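Local coordinates for protein geranyltranstransferase (Stenotrophomonas maltophilia, PDB 7LBJ) that probably condenses isopentenyl diphosphate with allylic diphosphates, with magnesium as cofactor, to build longer prenyl diphosphates such as farnesyl diphosphate, at residues Ala28-Pro33 with Asp123-Arg128; Ala189-Ala194 with Asp217-Ala222; Arg143-Gln148 with Gly198-Gln203. All coordinates share one frame; numbering follows the deposited sequence.

Contact 1: Ala28-Pro33 with Asp123-Arg128; sequences AALPSP and DALQTR
The guanidinium of R128 meets the backbone carbonyl of A29 edge-on and overlaps the methyl of the same alanine. Both NE and NH2 of R128 donate to A29 O, each at 3.0 Å, so two hydrogen bonds grip a single oxygen side-on. The oxygen lies almost exactly in the guanidinium plane. The two donors use it differently. NH2 sits in the carbonyl plane on a lone pair, whereas NE is tilted from that plane by 25°. Neither bond is straight, with N-H...O angles of 146° for NH2 and 151° for NE, as expected when two neighbouring N-H groups converge on one atom. The pair of bonds fixes the rotation of the guanidinium. A29 CB lies 4.0 Å from R128 NH2. The R128 chain starts with CG anti to the backbone N and then bends at chi2, which turns the guanidinium toward the end of the other helix.

A29 is the last residue of helix 11-29, and L30 is the first to leave helical geometry. The arginine therefore binds a carbonyl in the C-terminal turn of that helix, where the chain's own N-H donors run out. In the all-helical fold of the prenyl synthases, this ties the N-terminal helix to helix 115-134. That helix also faces the second subunit, where Q126 and T127 bond to T127 and Q126 of the other copy.

Deeper in, the contact is apolar. L30 CD2 touches L125 CD2 at 4.0 Å, the two leucines meeting at a slant through one methyl each. Y87 of helix 75-92 also packs on L125, and V48 packs on L30. Beyond the helix end, R45 of helix 38-46 donates hydrogen bonds to L30 O and P31 O.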
ATOM      1  N   ALA A  28      -1.659 -12.064  15.802  1.00 19.62           N
ATOM      2  CA  ALA A  28      -3.120 -12.071  15.762  1.00 18.69           C
ATOM      3  C   ALA A  28      -3.655 -11.280  14.571  1.00 21.55           C
ATOM      4  O   ALA A  28      -4.764 -11.555  14.102  1.00 23.06           O
ATOM      5  CB  ALA A  28      -3.688 -11.506  17.065  1.00 22.44           C
ATOM      6  N   ALA A  29      -2.896 -10.298  14.077  1.00 19.65           N
ATOM      7  CA  ALA A  29      -3.348  -9.433  12.982  1.00 21.17           C
ATOM      8  C   ALA A  29      -3.160 -10.027  11.590  1.00 22.45           C
ATOM      9  O   ALA A  29      -3.806  -9.555  10.645  1.00 20.92           O
ATOM     10  CB  ALA A  29      -2.609  -8.093  13.014  1.00 21.78           C
ATOM     11  N   LEU A  30      -2.318 -11.006  11.436  1.00 21.96           N
ATOM     12  CA  LEU A  30      -2.083 -11.570  10.118  1.00 21.27           C
ATOM     13  C   LEU A  30      -2.951 -12.803   9.872  1.00 23.28           C
ATOM     14  O   LEU A  30      -3.256 -13.554  10.804  1.00 23.71           O
ATOM     15  CB  LEU A  30      -0.609 -11.953   9.973  1.00 18.20           C
ATOM     16  CG  LEU A  30       0.337 -10.763   9.941  1.00 17.79           C
ATOM     17  CD1 LEU A  30       1.738 -11.291  10.117  1.00 20.75           C
ATOM     18  CD2 LEU A  30       0.206 -10.014   8.618  1.00 19.14           C
ATOM     19  N   PRO A  31      -3.338 -13.046   8.613  1.00 22.48           N
ATOM     20  CA  PRO A  31      -4.149 -14.231   8.301  1.00 26.97           C
ATOM     21  C   PRO A  31      -3.427 -15.521   8.654  1.00 30.12           C
ATOM     22  O   PRO A  31      -2.197 -15.597   8.636  1.00 23.92           O
ATOM     23  CB  PRO A  31      -4.371 -14.129   6.789  1.00 29.13           C
ATOM     24  CG  PRO A  31      -4.016 -12.711   6.418  1.00 30.92           C
ATOM     25  CD  PRO A  31      -2.986 -12.273   7.407  1.00 26.69           C
ATOM     26  N   SER A  32      -4.214 -16.548   8.961  1.00 27.97           N
ATOM     27  CA  SER A  32      -3.656 -17.826   9.367  1.00 27.55           C
ATOM     28  C   SER A  32      -3.004 -18.526   8.182  1.00 28.34           C
ATOM     29  O   SER A  32      -3.512 -18.460   7.062  1.00 30.49           O
ATOM     30  CB  SER A  32      -4.743 -18.736   9.947  1.00 38.15           C
ATOM     31  OG  SER A  32      -4.380 -20.106   9.792  1.00 36.46           O
ATOM     32  N   PRO A  33      -1.899 -19.238   8.403  1.00 28.54           N
ATOM     33  CA  PRO A  33      -1.299 -20.023   7.316  1.00 31.02           C
ATOM     34  C   PRO A  33      -2.173 -21.171   6.845  1.00 35.50           C
ATOM     35  O   PRO A  33      -1.898 -21.739   5.779  1.00 36.64           O
ATOM     36  CB  PRO A  33       0.005 -20.531   7.941  1.00 31.32           C
ATOM     37  CG  PRO A  33      -0.308 -20.601   9.412  1.00 37.04           C
ATOM     38  CD  PRO A  33      -1.197 -19.425   9.683  1.00 32.27           C
ATOM     39  N   ASP A 123       3.173  -6.790  -1.289  1.00 11.49           N
ATOM     40  CA  ASP A 123       1.996  -5.980  -1.622  1.00 11.53           C
ATOM     41  C   ASP A 123       0.936  -6.071  -0.530  1.00 12.22           C
ATOM     42  O   ASP A 123       0.386  -5.050  -0.092  1.00 11.52           O
ATOM     43  CB  ASP A 123       1.418  -6.429  -2.961  1.00 12.02           C
ATOM     44  CG  ASP A 123       2.308  -6.060  -4.132  1.00 14.32           C
ATOM     45  OD1 ASP A 123       3.189  -5.189  -3.947  1.00 15.10           O
ATOM     46  OD2 ASP A 123       2.098  -6.625  -5.239  1.00 13.87           O
ATOM     47  N   ALA A 124       0.652  -7.291  -0.060  1.00 11.67           N
ATOM     48  CA  ALA A 124      -0.427  -7.464   0.909  1.00 11.57           C
ATOM     49  C   ALA A 124      -0.047  -6.954   2.295  1.00 12.37           C
ATOM     50  O   ALA A 124      -0.933  -6.565   3.073  1.00 13.13           O
ATOM     51  CB  ALA A 124      -0.852  -8.940   0.981  1.00 12.11           C
ATOM     52  N   LEU A 125       1.242  -7.018   2.661  1.00 10.88           N
ATOM     53  CA  LEU A 125       1.644  -6.440   3.935  1.00 10.31           C
ATOM     54  C   LEU A 125       1.464  -4.931   3.916  1.00 12.59           C
ATOM     55  O   LEU A 125       1.079  -4.332   4.932  1.00 11.95           O
ATOM     56  CB  LEU A 125       3.102  -6.799   4.266  1.00 13.06           C
ATOM     57  CG  LEU A 125       3.359  -8.274   4.577  1.00 15.49           C
ATOM     58  CD1 LEU A 125       4.866  -8.566   4.556  1.00 18.87           C
ATOM     59  CD2 LEU A 125       2.751  -8.647   5.922  1.00 15.02           C
ATOM     60  N   GLN A 126       1.764  -4.291   2.780  1.00 10.87           N
ATOM     61  CA  GLN A 126       1.529  -2.851   2.686  1.00 10.86           C
ATOM     62  C   GLN A 126       0.054  -2.537   2.909  1.00 12.22           C
ATOM     63  O   GLN A 126      -0.287  -1.634   3.684  1.00 12.12           O
ATOM     64  CB  GLN A 126       1.986  -2.274   1.336  1.00 13.53           C
ATOM     65  CG  GLN A 126       1.638  -0.775   1.294  1.00 12.41           C
ATOM     66  CD  GLN A 126       2.035  -0.015   0.013  1.00 19.27           C
ATOM     67  OE1 GLN A 126       1.627   1.130  -0.159  1.00 21.82           O
ATOM     68  NE2 GLN A 126       2.811  -0.636  -0.872  1.00 15.91           N
ATOM     69  N   THR A 127      -0.840  -3.293   2.258  1.00 11.89           N
ATOM     70  CA  THR A 127      -2.259  -3.002   2.415  1.00 10.79           C
ATOM     71  C   THR A 127      -2.692  -3.205   3.859  1.00 15.23           C
ATOM     72  O   THR A 127      -3.475  -2.414   4.396  1.00 12.62           O
ATOM     73  CB  THR A 127      -3.102  -3.873   1.484  1.00 11.88           C
ATOM     74  OG1 THR A 127      -2.522  -3.881   0.165  1.00 13.25           O
ATOM     75  CG2 THR A 127      -4.550  -3.338   1.426  1.00 12.43           C
ATOM     76  N   ARG A 128      -2.152  -4.241   4.519  1.00 11.63           N
ATOM     77  CA  ARG A 128      -2.567  -4.503   5.888  1.00 13.70           C
ATOM     78  C   ARG A 128      -2.114  -3.398   6.828  1.00 10.57           C
ATOM     79  O   ARG A 128      -2.803  -3.114   7.817  1.00 11.39           O
ATOM     80  CB  ARG A 128      -2.039  -5.867   6.361  1.00 11.82           C
ATOM     81  CG  ARG A 128      -2.572  -6.289   7.725  1.00 14.74           C
ATOM     82  CD  ARG A 128      -4.075  -6.656   7.662  1.00 18.38           C
ATOM     83  NE  ARG A 128      -4.539  -7.256   8.920  1.00 20.61           N
ATOM     84  CZ  ARG A 128      -5.566  -6.811   9.641  1.00 23.73           C
ATOM     85  NH1 ARG A 128      -6.297  -5.778   9.244  1.00 19.70           N
ATOM     86  NH2 ARG A 128      -5.868  -7.421  10.793  1.00 19.21           N
TER

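Contact 2: Ala189-Ala194 with Asp217-Ala222; sequences ALIRAA and DALGLA
I191 holds CG1 beside its backbone N (chi1 -79°) and CG2 anti to it. This splits the two branches over the facing helix. CD1, at the end of the CG1 branch, rests on G220 CA at 3.8 Å. CG2 meets L219 CD2 at 4.0 Å, the two side chains crossing at about a right angle. G220 has no side chain, and its bare CA gives I191 a place to lie directly on the helix backbone. The CA atoms of I191 and G220 are accordingly only 6.0 Å apart.

R192 and D217 run side by side, pointing the same way. The aliphatic part of R192 does the touching: CG lies 3.7 Å from D217 N, and CD lies 3.9 Å from D217 OD1. The charged ends do not form a salt bridge. D217 OD1 is 4.0 Å from R192 NH1 but well out of the guanidinium plane, with the carboxylate carbon over one guanidinium face. The attraction is therefore probably only electrostatic. R192 NH2 makes its salt bridge with D213, one turn earlier on helix 206-233.

The short helical segments approach to 8.5 Å at 138°, roughly antiparallel, as suits consecutive helices of an all-helical prenyl synthase bundle. L59 of helix 55-65 covers I191, M274 of helix 260-277 covers L219, and helix 140-154 packs against A189, L190 and A193.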
ATOM      1  N   ALA A 189      12.306   8.844   6.689  1.00 12.72           N
ATOM      2  CA  ALA A 189      10.910   9.270   6.699  1.00 13.16           C
ATOM      3  C   ALA A 189      10.043   8.341   7.549  1.00 11.62           C
ATOM      4  O   ALA A 189       9.195   8.807   8.318  1.00 12.33           O
ATOM      5  CB  ALA A 189      10.371   9.344   5.265  1.00 13.74           C
ATOM      6  N   LEU A 190      10.217   7.027   7.403  1.00 12.26           N
ATOM      7  CA  LEU A 190       9.381   6.106   8.179  1.00 12.47           C
ATOM      8  C   LEU A 190       9.748   6.122   9.657  1.00 12.89           C
ATOM      9  O   LEU A 190       8.878   5.921  10.512  1.00 11.96           O
ATOM     10  CB  LEU A 190       9.492   4.695   7.617  1.00 14.86           C
ATOM     11  CG  LEU A 190       8.666   3.591   8.275  1.00 13.74           C
ATOM     12  CD1 LEU A 190       7.169   3.894   8.105  1.00 13.68           C
ATOM     13  CD2 LEU A 190       9.043   2.263   7.616  1.00 12.13           C
ATOM     14  N   ILE A 191      11.020   6.373   9.979  1.00 10.73           N
ATOM     15  CA  ILE A 191      11.414   6.536  11.372  1.00 12.79           C
ATOM     16  C   ILE A 191      10.764   7.776  11.977  1.00 13.56           C
ATOM     17  O   ILE A 191      10.267   7.737  13.116  1.00 13.23           O
ATOM     18  CB  ILE A 191      12.949   6.556  11.473  1.00 12.38           C
ATOM     19  CG1 ILE A 191      13.448   5.108  11.395  1.00 13.48           C
ATOM     20  CG2 ILE A 191      13.404   7.233  12.767  1.00 11.52           C
ATOM     21  CD1 ILE A 191      14.972   4.976  11.125  1.00 15.51           C
ATOM     22  N   ARG A 192      10.738   8.891  11.233  1.00 11.19           N
ATOM     23  CA  ARG A 192      10.023  10.073  11.717  1.00 12.66           C
ATOM     24  C   ARG A 192       8.525   9.810  11.811  1.00 12.78           C
ATOM     25  O   ARG A 192       7.866  10.289  12.738  1.00 12.37           O
ATOM     26  CB  ARG A 192      10.295  11.277  10.817  1.00 13.01           C
ATOM     27  CG  ARG A 192      11.738  11.783  10.926  1.00 12.22           C
ATOM     28  CD  ARG A 192      12.081  12.637   9.728  1.00 15.11           C
ATOM     29  NE  ARG A 192      11.283  13.862   9.690  1.00 17.39           N
ATOM     30  CZ  ARG A 192      11.373  14.770   8.729  1.00 28.12           C
ATOM     31  NH1 ARG A 192      12.185  14.601   7.697  1.00 22.06           N
ATOM     32  NH2 ARG A 192      10.631  15.874   8.803  1.00 25.61           N
ATOM     33  N   ALA A 193       7.963   9.045  10.870  1.00 10.84           N
ATOM     34  CA  ALA A 193       6.536   8.724  10.966  1.00 11.38           C
ATOM     35  C   ALA A 193       6.229   7.957  12.241  1.00 14.05           C
ATOM     36  O   ALA A 193       5.195   8.191  12.879  1.00 11.35           O
ATOM     37  CB  ALA A 193       6.069   7.917   9.748  1.00 10.84           C
ATOM     38  N   ALA A 194       7.104   7.025  12.626  1.00 10.12           N
ATOM     39  CA  ALA A 194       6.832   6.237  13.819  1.00 14.07           C
ATOM     40  C   ALA A 194       6.744   7.138  15.041  1.00 16.29           C
ATOM     41  O   ALA A 194       5.789   7.049  15.820  1.00 14.32           O
ATOM     42  CB  ALA A 194       7.901   5.163  14.015  1.00 12.46           C
ATOM     43  N   ASP A 217      14.429  12.843  13.262  1.00 13.64           N
ATOM     44  CA  ASP A 217      15.239  13.103  12.074  1.00 13.22           C
ATOM     45  C   ASP A 217      16.696  12.732  12.344  1.00 18.47           C
ATOM     46  O   ASP A 217      17.323  12.001  11.569  1.00 17.28           O
ATOM     47  CB  ASP A 217      15.104  14.580  11.699  1.00 15.66           C
ATOM     48  CG  ASP A 217      15.640  14.904  10.310  1.00 27.32           C
ATOM     49  OD1 ASP A 217      15.732  14.003   9.458  1.00 26.15           O
ATOM     50  OD2 ASP A 217      15.965  16.088  10.066  1.00 28.73           O
ATOM     51  N   ALA A 218      17.245  13.220  13.459  1.00 13.63           N
ATOM     52  CA  ALA A 218      18.627  12.874  13.809  1.00 15.09           C
ATOM     53  C   ALA A 218      18.792  11.376  14.034  1.00 14.27           C
ATOM     54  O   ALA A 218      19.813  10.794  13.633  1.00 13.95           O
ATOM     55  CB  ALA A 218      19.081  13.654  15.046  1.00 13.18           C
ATOM     56  N   LEU A 219      17.805  10.726  14.679  1.00 12.79           N
ATOM     57  CA  LEU A 219      17.931   9.298  14.961  1.00 16.24           C
ATOM     58  C   LEU A 219      18.011   8.468  13.682  1.00 16.64           C
ATOM     59  O   LEU A 219      18.799   7.510  13.600  1.00 15.30           O
ATOM     60  CB  LEU A 219      16.761   8.818  15.834  1.00 15.36           C
ATOM     61  CG  LEU A 219      16.871   7.402  16.399  1.00 19.76           C
ATOM     62  CD1 LEU A 219      16.225   7.359  17.767  1.00 23.64           C
ATOM     63  CD2 LEU A 219      16.184   6.409  15.489  1.00 20.23           C
ATOM     64  N   GLY A 220      17.178   8.790  12.687  1.00 11.32           N
ATOM     65  CA  GLY A 220      17.184   8.013  11.467  1.00 12.14           C
ATOM     66  C   GLY A 220      18.520   8.084  10.750  1.00 15.15           C
ATOM     67  O   GLY A 220      19.003   7.080  10.216  1.00 17.11           O
ATOM     68  N   LEU A 221      19.134   9.267  10.731  1.00 14.26           N
ATOM     69  CA  LEU A 221      20.474   9.378  10.149  1.00 16.09           C
ATOM     70  C   LEU A 221      21.509   8.667  11.019  1.00 15.51           C
ATOM     71  O   LEU A 221      22.353   7.924  10.502  1.00 16.52           O
ATOM     72  CB  LEU A 221      20.855  10.846   9.952  1.00 15.63           C
ATOM     73  CG  LEU A 221      22.229  11.103   9.318  1.00 15.73           C
ATOM     74  CD1 LEU A 221      22.334  10.396   7.977  1.00 17.17           C
ATOM     75  CD2 LEU A 221      22.536  12.631   9.132  1.00 16.97           C
ATOM     76  N   ALA A 222      21.439   8.850  12.345  1.00 12.97           N
ATOM     77  CA  ALA A 222      22.399   8.200  13.228  1.00 15.56           C
ATOM     78  C   ALA A 222      22.434   6.698  12.998  1.00 19.89           C
ATOM     79  O   ALA A 222      23.512   6.090  12.944  1.00 18.90           O
ATOM     80  CB  ALA A 222      22.070   8.512  14.693  1.00 16.76           C
TER

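Contact 3: Arg143-Gln148 with Gly198-Gln203; sequences RVACLQ and GALCGQ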
ATOM      1  N   ARG A 143      -7.244   8.518  13.333  1.00 15.46           N
ATOM      2  CA  ARG A 143      -6.859   7.517  12.342  1.00 15.64           C
ATOM      3  C   ARG A 143      -6.450   8.180  11.040  1.00 16.10           C
ATOM      4  O   ARG A 143      -5.472   7.768  10.411  1.00 14.62           O
ATOM      5  CB  ARG A 143      -8.004   6.534  12.077  1.00 13.86           C
ATOM      6  CG  ARG A 143      -8.275   5.549  13.221  1.00 16.68           C
ATOM      7  CD  ARG A 143      -9.474   4.667  12.845  1.00 17.31           C
ATOM      8  NE  ARG A 143     -10.719   5.161  13.427  1.00 16.61           N
ATOM      9  CZ  ARG A 143     -11.913   4.618  13.213  1.00 24.59           C
ATOM     10  NH1 ARG A 143     -12.087   3.648  12.327  1.00 17.46           N
ATOM     11  NH2 ARG A 143     -12.957   5.048  13.919  1.00 26.10           N
ATOM     12  N   VAL A 144      -7.192   9.213  10.620  1.00 15.79           N
ATOM     13  CA  VAL A 144      -6.851   9.919   9.383  1.00 16.95           C
ATOM     14  C   VAL A 144      -5.479  10.568   9.493  1.00 14.94           C
ATOM     15  O   VAL A 144      -4.672  10.502   8.557  1.00 15.66           O
ATOM     16  CB  VAL A 144      -7.941  10.952   9.036  1.00 18.85           C
ATOM     17  CG1 VAL A 144      -7.400  12.030   8.108  1.00 23.17           C
ATOM     18  CG2 VAL A 144      -9.134  10.250   8.413  1.00 24.33           C
ATOM     19  N   ALA A 145      -5.182  11.195  10.634  1.00 13.20           N
ATOM     20  CA  ALA A 145      -3.881  11.841  10.792  1.00 16.47           C
ATOM     21  C   ALA A 145      -2.746  10.819  10.754  1.00 14.45           C
ATOM     22  O   ALA A 145      -1.670  11.090  10.200  1.00 15.27           O
ATOM     23  CB  ALA A 145      -3.833  12.635  12.104  1.00 15.93           C
ATOM     24  N   CYS A 146      -2.965   9.642  11.349  1.00 11.87           N
ATOM     25  CA  CYS A 146      -1.945   8.602  11.291  1.00 14.60           C
ATOM     26  C   CYS A 146      -1.785   8.073   9.875  1.00 14.56           C
ATOM     27  O   CYS A 146      -0.661   7.809   9.436  1.00 14.91           O
ATOM     28  CB  CYS A 146      -2.297   7.463  12.253  1.00 16.42           C
ATOM     29  SG  CYS A 146      -2.011   7.908  13.955  1.00 17.35           S
ATOM     30  N   LEU A 147      -2.904   7.872   9.167  1.00 13.89           N
ATOM     31  CA  LEU A 147      -2.850   7.373   7.796  1.00 13.18           C
ATOM     32  C   LEU A 147      -2.174   8.364   6.863  1.00 13.53           C
ATOM     33  O   LEU A 147      -1.388   7.960   6.002  1.00 12.68           O
ATOM     34  CB  LEU A 147      -4.248   7.063   7.277  1.00 14.23           C
ATOM     35  CG  LEU A 147      -4.856   5.743   7.760  1.00 18.61           C
ATOM     36  CD1 LEU A 147      -6.359   5.886   7.937  1.00 20.55           C
ATOM     37  CD2 LEU A 147      -4.575   4.664   6.760  1.00 18.93           C
ATOM     38  N   GLN A 148      -2.474   9.660   7.001  1.00 12.14           N
ATOM     39  CA  GLN A 148      -1.757  10.648   6.202  1.00 13.55           C
ATOM     40  C   GLN A 148      -0.263  10.576   6.478  1.00 15.25           C
ATOM     41  O   GLN A 148       0.567  10.658   5.553  1.00 12.79           O
ATOM     42  CB  GLN A 148      -2.262  12.054   6.522  1.00 16.94           C
ATOM     43  CG  GLN A 148      -3.705  12.338   6.152  1.00 17.76           C
ATOM     44  CD  GLN A 148      -4.160  13.685   6.679  1.00 25.66           C
ATOM     45  OE1 GLN A 148      -4.013  13.978   7.864  1.00 23.81           O
ATOM     46  NE2 GLN A 148      -4.689  14.510   5.808  1.00 28.16           N
ATOM     47  N   GLY A 198       3.155   7.904  17.246  1.00 12.64           N
ATOM     48  CA  GLY A 198       3.052   7.698  18.681  1.00 15.73           C
ATOM     49  C   GLY A 198       2.649   8.963  19.408  1.00 13.92           C
ATOM     50  O   GLY A 198       1.821   8.929  20.321  1.00 14.47           O
ATOM     51  N   ALA A 199       3.210  10.101  18.989  1.00 14.04           N
ATOM     52  CA  ALA A 199       2.896  11.363  19.645  1.00 15.18           C
ATOM     53  C   ALA A 199       1.487  11.820  19.299  1.00 13.74           C
ATOM     54  O   ALA A 199       0.788  12.373  20.154  1.00 16.39           O
ATOM     55  CB  ALA A 199       3.920  12.432  19.256  1.00 13.41           C
ATOM     56  N   LEU A 200       1.049  11.593  18.048  1.00 11.62           N
ATOM     57  CA  LEU A 200      -0.342  11.894  17.708  1.00 14.40           C
ATOM     58  C   LEU A 200      -1.300  11.084  18.572  1.00 14.64           C
ATOM     59  O   LEU A 200      -2.312  11.610  19.052  1.00 14.78           O
ATOM     60  CB  LEU A 200      -0.605  11.607  16.234  1.00 14.09           C
ATOM     61  CG  LEU A 200      -0.029  12.614  15.250  1.00 14.59           C
ATOM     62  CD1 LEU A 200      -0.213  12.076  13.836  1.00 16.03           C
ATOM     63  CD2 LEU A 200      -0.747  13.946  15.420  1.00 15.39           C
ATOM     64  N   CYS A 201      -1.002   9.800  18.783  1.00 13.06           N
ATOM     65  CA  CYS A 201      -1.894   9.003  19.623  1.00 13.77           C
ATOM     66  C   CYS A 201      -1.851   9.490  21.067  1.00 17.10           C
ATOM     67  O   CYS A 201      -2.829   9.324  21.808  1.00 17.73           O
ATOM     68  CB  CYS A 201      -1.538   7.519  19.528  1.00 15.86           C
ATOM     69  SG  CYS A 201      -1.871   6.771  17.923  1.00 18.25           S
ATOM     70  N   GLY A 202      -0.732  10.086  21.478  1.00 17.17           N
ATOM     71  CA  GLY A 202      -0.591  10.758  22.754  1.00 18.87           C
ATOM     72  C   GLY A 202      -1.213  12.137  22.815  1.00 18.67           C
ATOM     73  O   GLY A 202      -1.132  12.799  23.854  1.00 19.65           O
ATOM     74  N   GLN A 203      -1.823  12.587  21.715  1.00 18.35           N
ATOM     75  CA  GLN A 203      -2.498  13.881  21.624  1.00 19.18           C
ATOM     76  C   GLN A 203      -1.523  15.044  21.768  1.00 20.62           C
ATOM     77  O   GLN A 203      -1.871  16.099  22.303  1.00 19.58           O
ATOM     78  CB  GLN A 203      -3.642  13.987  22.640  1.00 26.19           C
ATOM     79  CG  GLN A 203      -4.566  12.783  22.546  1.00 26.87           C
ATOM     80  CD  GLN A 203      -5.761  12.834  23.475  1.00 33.80           C
ATOM     81  OE1 GLN A 203      -6.299  13.896  23.769  1.00 37.71           O
ATOM     82  NE2 GLN A 203      -6.198  11.669  23.915  1.00 43.22           N
TER
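L200 points toward the facing helix and lays one methyl, CD1, on the backbone and side chain of A145. CD1 is 4.0 Å from A145 O and 4.1 Å from A145 CB. The methyl of A145 points back toward L200, so the two side chains face each other across the interface. L200 CG stands beside the backbone N, anti to the carbonyl carbon (chi1 -75°), and the chain is extended at chi2 (172°). This carries CD1 across to the other helix. The contact with A145 O is van der Waals only. That oxygen accepts a hydrogen bond from T149 OG1, one turn further along its own helix, and T149 also packs on L200.

The second pair is C146 and C201. Both cysteines set SG beside the backbone N. Neither CB bond points at the other helix, yet the SG atoms turn to meet at 4.1 Å, tip to tip. This is a van der Waals contact between two sulfurs and far too long for a disulfide.

The contact joins helix 140-154 to the C-terminal end of helix 176-201 in the helical bundle of the prenyl synthase fold. The longer helix stops here in a Schellman motif. Q203 takes a positive phi (65°), and Q203 N bonds back to L200 O at 2.9 Å. The residue that supplies the main apolar contact thus also lends its carbonyl to the helix end.

L209 of helix 206-233 and L142 pack on L200, and L74 packs on C201. The other flank of helix 140-154 faces the second subunit, where L147 meets L147 of the other copy and V144 touches R143 of that copy.

How the contacts relate
Contact 2 is the buried one, about 8 Å from the chain centre to its own centre. Contacts 1 and 3 lie further out, about 18 and 16 Å by the same measure, and are partly buried. Contacts 2 and 3 both use helix 176-201, one in its middle and one at its C-terminal end, and their segments adjoin in sequence. Contact 1 shares no helix with them, but its helix 115-134 is followed in the chain by helix 140-154 of contact 3. Both of these helices reach the second subunit. Chemistry differs too: contact 1 pairs hydrogen bonds with one leucine-leucine touch, contact 2 combines apolar packing with loosely paired charges, and contact 3 is purely van der Waals.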